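Local coordinates for Serine/threonine/tyrosine-interacting protein (Homo sapiens, PDB 2R0B) that serves as a catalytically inactive phosphatase that holds ERK1/ERK2 in the nucleus and binds the F-box of FBXW7, keeping it from assembling into its ubiquitin ligase, at residues R74-T79 with A105-A110; H36-R41 with K80-G85. One frame throughout, in Å; residues are numbered along the deposited sequence. Where two conformers were deposited one is given.

Contact 1: residues R74-T79 with A105-A110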
ATOM      1  N   ARG A  74      -0.357   2.147 -13.898  1.00 15.46           N
ATOM      2  CA  ARG A  74       1.020   2.401 -14.337  1.00 15.67           C
ATOM      3  C   ARG A  74       2.094   2.044 -13.285  1.00 15.36           C
ATOM      4  O   ARG A  74       3.246   1.770 -13.651  1.00 15.76           O
ATOM      5  CB  ARG A  74       1.189   3.858 -14.790  1.00 15.30           C
ATOM      6  CG  ARG A  74       0.961   4.874 -13.665  1.00 17.58           C
ATOM      7  CD  ARG A  74       0.973   6.289 -14.160  1.00 19.24           C
ATOM      8  NE  ARG A  74       0.392   7.187 -13.173  1.00 20.79           N
ATOM      9  CZ  ARG A  74       0.840   8.411 -12.900  1.00 23.77           C
ATOM     10  NH1 ARG A  74       1.896   8.912 -13.527  1.00 23.56           N
ATOM     11  NH2 ARG A  74       0.232   9.140 -11.977  1.00 24.94           N
ATOM     12  N   PHE A  75       1.717   2.049 -12.000  1.00 14.48           N
ATOM     13  CA  PHE A  75       2.688   1.818 -10.916  1.00 13.33           C
ATOM     14  C   PHE A  75       2.602   0.410 -10.296  1.00 13.06           C
ATOM     15  O   PHE A  75       3.477   0.050  -9.472  1.00 12.37           O
ATOM     16  CB  PHE A  75       2.558   2.868  -9.783  1.00 13.03           C
ATOM     17  CG  PHE A  75       2.996   4.271 -10.166  1.00 14.70           C
ATOM     18  CD1 PHE A  75       4.273   4.510 -10.668  1.00 15.55           C
ATOM     19  CD2 PHE A  75       2.133   5.352  -9.993  1.00 15.51           C
ATOM     20  CE1 PHE A  75       4.652   5.812 -11.035  1.00 17.73           C
ATOM     21  CE2 PHE A  75       2.506   6.647 -10.335  1.00 18.42           C
ATOM     22  CZ  PHE A  75       3.771   6.881 -10.849  1.00 17.01           C
ATOM     23  N   PHE A  76       1.617  -0.403 -10.697  1.00 13.00           N
ATOM     24  CA  PHE A  76       1.522  -1.754 -10.138  1.00 13.16           C
ATOM     25  C   PHE A  76       2.807  -2.600 -10.299  1.00 14.18           C
ATOM     26  O   PHE A  76       3.221  -3.227  -9.351  1.00 14.19           O
ATOM     27  CB  PHE A  76       0.272  -2.505 -10.636  1.00 13.46           C
ATOM     28  CG  PHE A  76      -1.036  -1.912 -10.138  1.00 13.49           C
ATOM     29  CD1 PHE A  76      -1.074  -1.127  -8.990  1.00 13.15           C
ATOM     30  CD2 PHE A  76      -2.225  -2.178 -10.792  1.00 13.32           C
ATOM     31  CE1 PHE A  76      -2.302  -0.579  -8.527  1.00 15.10           C
ATOM     32  CE2 PHE A  76      -3.444  -1.640 -10.343  1.00 13.22           C
ATOM     33  CZ  PHE A  76      -3.482  -0.857  -9.209  1.00 15.81           C
ATOM     34  N   PRO A  77       3.442  -2.605 -11.505  1.00 14.56           N
ATOM     35  CA  PRO A  77       4.695  -3.364 -11.622  1.00 14.92           C
ATOM     36  C   PRO A  77       5.784  -2.885 -10.665  1.00 14.97           C
ATOM     37  O   PRO A  77       6.459  -3.729 -10.069  1.00 15.07           O
ATOM     38  CB  PRO A  77       5.091  -3.176 -13.110  1.00 15.09           C
ATOM     39  CG  PRO A  77       3.736  -2.941 -13.793  1.00 14.29           C
ATOM     40  CD  PRO A  77       3.030  -2.035 -12.806  1.00 15.25           C
ATOM     41  N   MET A  78       5.879  -1.561 -10.481  1.00 13.71           N
ATOM     42  CA  MET A  78       6.860  -0.908  -9.615  0.50 13.41           C
ATOM     43  C   MET A  78       6.674  -1.358  -8.169  1.00 13.56           C
ATOM     44  O   MET A  78       7.622  -1.730  -7.477  1.00 13.87           O
ATOM     45  CB  MET A  78       6.681   0.623  -9.741  0.50 13.62           C
ATOM     46  CG  MET A  78       7.559   1.526  -8.847  0.50 13.73           C
ATOM     47  SD  MET A  78       7.360   3.317  -9.174  0.50 10.49           S
ATOM     48  CE  MET A  78       7.512   3.437 -10.960  0.50 12.43           C
ATOM     49  N   THR A  79       5.428  -1.299  -7.699  1.00 13.04           N
ATOM     50  CA  THR A  79       5.185  -1.610  -6.287  1.00 13.91           C
ATOM     51  C   THR A  79       5.315  -3.102  -5.999  1.00 14.49           C
ATOM     52  O   THR A  79       5.801  -3.484  -4.933  1.00 16.12           O
ATOM     53  CB  THR A  79       3.851  -1.043  -5.777  1.00 13.80           C
ATOM     54  OG1 THR A  79       2.777  -1.616  -6.526  1.00 14.36           O
ATOM     55  CG2 THR A  79       3.861   0.486  -5.944  1.00 13.82           C
ATOM     56  N   ALA A 105      -4.976   1.020  -0.096  1.00 13.39           N
ATOM     57  CA  ALA A 105      -5.646  -0.275  -0.153  1.00 13.23           C
ATOM     58  C   ALA A 105      -5.546  -0.864  -1.548  1.00 12.38           C
ATOM     59  O   ALA A 105      -5.290  -2.057  -1.691  1.00 11.62           O
ATOM     60  CB  ALA A 105      -7.109  -0.167   0.257  1.00 13.04           C
ATOM     61  N   ALA A 106      -5.741  -0.043  -2.587  1.00 12.70           N
ATOM     62  CA  ALA A 106      -5.668  -0.579  -3.950  1.00 12.67           C
ATOM     63  C   ALA A 106      -4.289  -1.193  -4.258  1.00 12.90           C
ATOM     64  O   ALA A 106      -4.191  -2.255  -4.884  1.00 13.16           O
ATOM     65  CB  ALA A 106      -6.033   0.489  -4.991  1.00 12.85           C
ATOM     66  N   PHE A 107      -3.215  -0.527  -3.834  1.00 13.01           N
ATOM     67  CA  PHE A 107      -1.876  -1.053  -4.045  1.00 13.77           C
ATOM     68  C   PHE A 107      -1.636  -2.383  -3.299  1.00 13.67           C
ATOM     69  O   PHE A 107      -0.966  -3.276  -3.830  1.00 14.01           O
ATOM     70  CB  PHE A 107      -0.810   0.014  -3.718  1.00 14.15           C
ATOM     71  CG  PHE A 107      -0.569   0.957  -4.858  1.00 13.05           C
ATOM     72  CD1 PHE A 107       0.245   0.572  -5.925  1.00 15.34           C
ATOM     73  CD2 PHE A 107      -1.245   2.184  -4.922  1.00 15.25           C
ATOM     74  CE1 PHE A 107       0.435   1.434  -7.009  1.00 15.74           C
ATOM     75  CE2 PHE A 107      -1.073   3.035  -6.006  1.00 15.64           C
ATOM     76  CZ  PHE A 107      -0.223   2.661  -7.049  1.00 16.06           C
ATOM     77  N   VAL A 108      -2.240  -2.535  -2.115  1.00 13.54           N
ATOM     78  CA  VAL A 108      -2.053  -3.792  -1.357  1.00 13.88           C
ATOM     79  C   VAL A 108      -2.853  -4.902  -2.039  1.00 13.65           C
ATOM     80  O   VAL A 108      -2.403  -6.070  -2.127  1.00 14.66           O
ATOM     81  CB  VAL A 108      -2.426  -3.605   0.134  1.00 13.84           C
ATOM     82  CG1 VAL A 108      -2.651  -4.946   0.819  1.00 13.41           C
ATOM     83  CG2 VAL A 108      -1.319  -2.783   0.876  1.00 14.63           C
ATOM     84  N   ILE A 109      -4.025  -4.532  -2.557  1.00 12.62           N
ATOM     85  CA  ILE A 109      -4.885  -5.492  -3.277  1.00 13.46           C
ATOM     86  C   ILE A 109      -4.210  -5.971  -4.557  1.00 13.95           C
ATOM     87  O   ILE A 109      -4.297  -7.141  -4.901  1.00 14.33           O
ATOM     88  CB  ILE A 109      -6.325  -4.941  -3.502  1.00 12.82           C
ATOM     89  CG1 ILE A 109      -7.063  -4.919  -2.136  1.00 13.66           C
ATOM     90  CG2 ILE A 109      -7.091  -5.780  -4.586  1.00 13.49           C
ATOM     91  CD1 ILE A 109      -8.275  -3.964  -2.008  1.00 13.92           C
ATOM     92  N   ALA A 110      -3.541  -5.073  -5.272  1.00 13.85           N
ATOM     93  CA  ALA A 110      -2.886  -5.475  -6.510  1.00 13.00           C
ATOM     94  C   ALA A 110      -1.821  -6.532  -6.229  1.00 13.72           C
ATOM     95  O   ALA A 110      -1.721  -7.526  -6.948  1.00 12.58           O
ATOM     96  CB  ALA A 110      -2.255  -4.266  -7.188  1.00 14.16           C
TER
HETATM   97  O   HOH W   1       1.364  -3.624  -5.367  1.00 16.59           O
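The nearest CA atoms across the contact are those of F76 and A110, 6.8 Å apart, where the 3-10 turn at 74-75 and the first turn of helix 76-88 meet the middle of helix 103-116. No direct hydrogen bond joins the two segments; two phenylalanines do most of the work. The F76 ring turns its edge to the face of F107 in an offset edge-to-face pair, with centroids 5.2 Å apart and planes at 78°; the closest carbons are F76 CD1 and F107 CE1, 3.6 Å apart. With CG anti to its carbonyl carbon (chi1 -67°), F76 reaches across to helix 103-116, and the methyl of A110 sits squarely over one face of its ring, a CH-pi contact with CB 3.8 Å from the centroid. F107 is also met at its rim: F75 CB lies near its plane, 3.8 Å from F107 CE1, as does T79 OG1, 3.4 Å from F107 CD1. T79 CG2 stands off that plane, on the side away from F76. The T79 hydroxyl then finds a polar route over: a water 2.7 Å from T79 OG1 donates to F107 O, 2.8 Å away, linking a polar group in an otherwise greasy interface to the opposite helix. In the dual-specificity phosphatase fold, helix 103-116 follows the signature loop after strand 93-96, and here helix 76-88 packs against it. Helix 138-152 packs on F76 and A110 through L144, and its Y147 makes a further edge-to-face pair with F76, while L62 of strand 58-63 touches both T79 and F107.

Contact 2: residues H36-R41 with K80-G85; sequences HIICIR and KEFIDG
F82, from helix 76-88, sets its ring against the side chains of H36 and I38 of strand 36-41. The two segments run nearly antiparallel, at 160°, with axes 9.6 Å apart. The phenyl reaches the strand because chi1, -177°, swings CG away from the backbone N. There the imidazole of H36 points its edge at the phenyl face, centroids 5.3 Å apart and planes at 76°; it is the carbon side that makes the approach, H36 CD2 lying 3.7 Å from F82 CZ. The I38 side chain runs alongside F82, the two pointing in opposite senses, with I38 CG1 3.5 Å from F82 CD2. The CD1 methyl of I38 goes further, to 4.1 Å from I83 CG1, the two isoleucine side chains crossing at about a right angle. Along the helix, K80 NZ and D84 OD2 form a salt bridge of 2.9 Å that faces helix 103-116, where T115 and Y111 add hydrogen bonds, the latter weak. Helix and strand thus meet almost wholly through apolar packing, I37 O near F82 CZ being the one polar atom close by. With no hydrogen bond between the segments, the backbone of H36, I37 and I38 bonds instead to strands 93-96 and 58-63 and to K92.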
ATOM      1  N   HIS A  36      10.918  -1.108   4.814  1.00 15.19           N
ATOM      2  CA  HIS A  36      10.536  -0.448   3.567  1.00 12.58           C
ATOM      3  C   HIS A  36       9.161   0.217   3.704  1.00 12.90           C
ATOM      4  O   HIS A  36       8.263  -0.359   4.297  1.00 12.92           O
ATOM      5  CB  HIS A  36      10.431  -1.502   2.472  1.00 12.77           C
ATOM      6  CG  HIS A  36      11.745  -2.036   1.994  1.00 13.09           C
ATOM      7  ND1 HIS A  36      12.495  -2.937   2.722  1.00 14.57           N
ATOM      8  CD2 HIS A  36      12.419  -1.825   0.838  1.00 15.46           C
ATOM      9  CE1 HIS A  36      13.590  -3.233   2.044  1.00 19.02           C
ATOM     10  NE2 HIS A  36      13.566  -2.575   0.896  1.00 16.85           N
ATOM     11  N   ILE A  37       8.979   1.408   3.129  1.00 12.36           N
ATOM     12  CA  ILE A  37       7.689   2.096   3.232  1.00 11.78           C
ATOM     13  C   ILE A  37       7.273   2.664   1.868  1.00 13.00           C
ATOM     14  O   ILE A  37       8.072   3.331   1.205  1.00 13.26           O
ATOM     15  CB  ILE A  37       7.769   3.253   4.261  1.00 12.38           C
ATOM     16  CG1 ILE A  37       8.177   2.716   5.645  1.00 10.76           C
ATOM     17  CG2 ILE A  37       6.447   4.044   4.306  1.00 12.23           C
ATOM     18  CD1 ILE A  37       8.383   3.797   6.700  1.00 11.63           C
ATOM     19  N   ILE A  38       6.079   2.320   1.413  1.00 11.91           N
ATOM     20  CA  ILE A  38       5.494   2.972   0.226  1.00 12.69           C
ATOM     21  C   ILE A  38       4.638   4.106   0.793  1.00 13.09           C
ATOM     22  O   ILE A  38       3.667   3.863   1.500  1.00 13.11           O
ATOM     23  CB  ILE A  38       4.658   2.023  -0.655  1.00 13.01           C
ATOM     24  CG1 ILE A  38       5.511   0.862  -1.166  1.00 13.01           C
ATOM     25  CG2 ILE A  38       4.077   2.804  -1.867  1.00 12.86           C
ATOM     26  CD1 ILE A  38       4.752  -0.130  -2.054  1.00 13.06           C
ATOM     27  N   CYS A  39       5.024   5.339   0.484  1.00 14.03           N
ATOM     28  CA  CYS A  39       4.368   6.544   1.033  1.00 14.10           C
ATOM     29  C   CYS A  39       3.590   7.216  -0.109  1.00 14.70           C
ATOM     30  O   CYS A  39       4.212   7.755  -1.036  1.00 14.95           O
ATOM     31  CB  CYS A  39       5.464   7.458   1.597  1.00 14.18           C
ATOM     32  SG  CYS A  39       4.967   9.182   1.947  1.00 16.18           S
ATOM     33  N   ILE A  40       2.253   7.126  -0.085  1.00 13.47           N
ATOM     34  CA  ILE A  40       1.420   7.564  -1.203  1.00 14.58           C
ATOM     35  C   ILE A  40       0.679   8.839  -0.799  1.00 15.56           C
ATOM     36  O   ILE A  40       0.043   8.870   0.248  1.00 15.73           O
ATOM     37  CB  ILE A  40       0.351   6.515  -1.578  1.00 15.24           C
ATOM     38  CG1 ILE A  40       0.994   5.204  -2.048  1.00 15.62           C
ATOM     39  CG2 ILE A  40      -0.620   7.092  -2.653  1.00 15.06           C
ATOM     40  CD1 ILE A  40       0.115   3.965  -1.772  1.00 19.31           C
ATOM     41  N   ARG A  41       0.739   9.862  -1.641  1.00 16.04           N
ATOM     42  CA  ARG A  41       0.088  11.141  -1.358  1.00 16.99           C
ATOM     43  C   ARG A  41       0.057  12.001  -2.622  1.00 17.62           C
ATOM     44  O   ARG A  41       0.825  11.742  -3.556  1.00 18.31           O
ATOM     45  CB  ARG A  41       0.825  11.859  -0.215  1.00 17.67           C
ATOM     46  CG  ARG A  41       2.093  12.653  -0.580  1.00 18.29           C
ATOM     47  CD  ARG A  41       3.216  11.880  -1.281  1.00 19.24           C
ATOM     48  NE  ARG A  41       4.308  12.790  -1.611  1.00 21.57           N
ATOM     49  CZ  ARG A  41       4.387  13.512  -2.721  1.00 22.87           C
ATOM     50  NH1 ARG A  41       5.417  14.342  -2.884  1.00 25.18           N
ATOM     51  NH2 ARG A  41       3.452  13.418  -3.668  1.00 23.81           N
ATOM     52  N   LYS A  80       4.925  -3.936  -6.958  1.00 16.10           N
ATOM     53  CA  LYS A  80       5.119  -5.388  -6.843  1.00 15.85           C
ATOM     54  C   LYS A  80       6.617  -5.729  -6.696  1.00 16.71           C
ATOM     55  O   LYS A  80       7.003  -6.502  -5.813  1.00 16.83           O
ATOM     56  CB  LYS A  80       4.505  -6.095  -8.058  1.00 16.14           C
ATOM     57  CG  LYS A  80       4.918  -7.576  -8.305  1.00 18.06           C
ATOM     58  CD  LYS A  80       4.254  -8.577  -7.380  1.00 19.45           C
ATOM     59  CE  LYS A  80       4.583 -10.037  -7.795  1.00 20.05           C
ATOM     60  NZ  LYS A  80       4.672 -10.941  -6.601  1.00 22.21           N
ATOM     61  N   GLU A  81       7.447  -5.123  -7.547  1.00 16.09           N
ATOM     62  CA  GLU A  81       8.909  -5.283  -7.493  1.00 16.90           C
ATOM     63  C   GLU A  81       9.469  -4.818  -6.140  1.00 15.78           C
ATOM     64  O   GLU A  81      10.273  -5.520  -5.520  1.00 15.31           O
ATOM     65  CB  GLU A  81       9.550  -4.538  -8.684  1.00 17.00           C
ATOM     66  CG  GLU A  81      11.070  -4.372  -8.638  1.00 20.69           C
ATOM     67  CD  GLU A  81      11.603  -3.589  -9.837  1.00 21.16           C
ATOM     68  OE1 GLU A  81      11.095  -2.476 -10.116  1.00 26.10           O
ATOM     69  OE2 GLU A  81      12.535  -4.098 -10.503  1.00 28.47           O
ATOM     70  N   PHE A  82       8.985  -3.677  -5.657  1.00 14.86           N
ATOM     71  CA  PHE A  82       9.473  -3.078  -4.421  1.00 14.09           C
ATOM     72  C   PHE A  82       9.152  -3.982  -3.220  1.00 14.91           C
ATOM     73  O   PHE A  82      10.034  -4.289  -2.391  1.00 14.72           O
ATOM     74  CB  PHE A  82       8.856  -1.678  -4.260  1.00 14.55           C
ATOM     75  CG  PHE A  82       9.336  -0.910  -3.036  1.00 12.23           C
ATOM     76  CD1 PHE A  82      10.535  -0.216  -3.056  1.00 11.50           C
ATOM     77  CD2 PHE A  82       8.543  -0.818  -1.905  1.00 14.13           C
ATOM     78  CE1 PHE A  82      10.976   0.504  -1.967  1.00 12.77           C
ATOM     79  CE2 PHE A  82       8.955  -0.075  -0.802  1.00 14.12           C
ATOM     80  CZ  PHE A  82      10.177   0.593  -0.838  1.00 13.74           C
ATOM     81  N   ILE A  83       7.907  -4.448  -3.179  1.00 14.94           N
ATOM     82  CA  ILE A  83       7.454  -5.307  -2.111  1.00 15.25           C
ATOM     83  C   ILE A  83       8.147  -6.654  -2.189  1.00 15.70           C
ATOM     84  O   ILE A  83       8.623  -7.130  -1.167  1.00 15.95           O
ATOM     85  CB  ILE A  83       5.936  -5.492  -2.114  1.00 14.54           C
ATOM     86  CG1 ILE A  83       5.240  -4.168  -1.705  1.00 15.30           C
ATOM     87  CG2 ILE A  83       5.525  -6.605  -1.147  1.00 14.38           C
ATOM     88  CD1 ILE A  83       3.766  -4.102  -2.096  1.00 14.54           C
ATOM     89  N   ASP A  84       8.245  -7.242  -3.385  1.00 16.67           N
ATOM     90  CA  ASP A  84       8.964  -8.531  -3.526  1.00 17.04           C
ATOM     91  C   ASP A  84      10.414  -8.457  -3.045  1.00 17.08           C
ATOM     92  O   ASP A  84      10.917  -9.375  -2.397  1.00 17.98           O
ATOM     93  CB  ASP A  84       8.934  -9.050  -4.982  1.00 18.48           C
ATOM     94  CG  ASP A  84       7.598  -9.660  -5.367  1.00 20.17           C
ATOM     95  OD1 ASP A  84       6.851 -10.115  -4.476  1.00 24.58           O
ATOM     96  OD2 ASP A  84       7.315  -9.727  -6.580  1.00 27.07           O
ATOM     97  N   GLY A  85      11.075  -7.356  -3.372  1.00 16.05           N
ATOM     98  CA  GLY A  85      12.465  -7.124  -3.084  1.00 16.88           C
ATOM     99  C   GLY A  85      12.692  -7.079  -1.594  1.00 17.54           C
ATOM    100  O   GLY A  85      13.620  -7.700  -1.080  1.00 18.25           O
TER

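How the contacts relate
Helix 76-88 serves both contacts: its first turn meets helix 103-116 in contact 1, and the next turns lie on strand 36-41 in contact 2. The centres of the two contacts lie about 9 Å apart, and the two touch through apolar atoms at two points. T79 CB packs 3.9 Å from I38 CD1, and F107 CD2 lies at the same distance from I40 CD1, so both helices back the strand. The loop between strand 93-96 and helix 103-116 corresponds to the phosphate-binding loop of active relatives. Contact 1 lies on the helix leaving it, which starts at R103, and strand 36-41 of contact 2 runs beside strand 93-96, which leads into it.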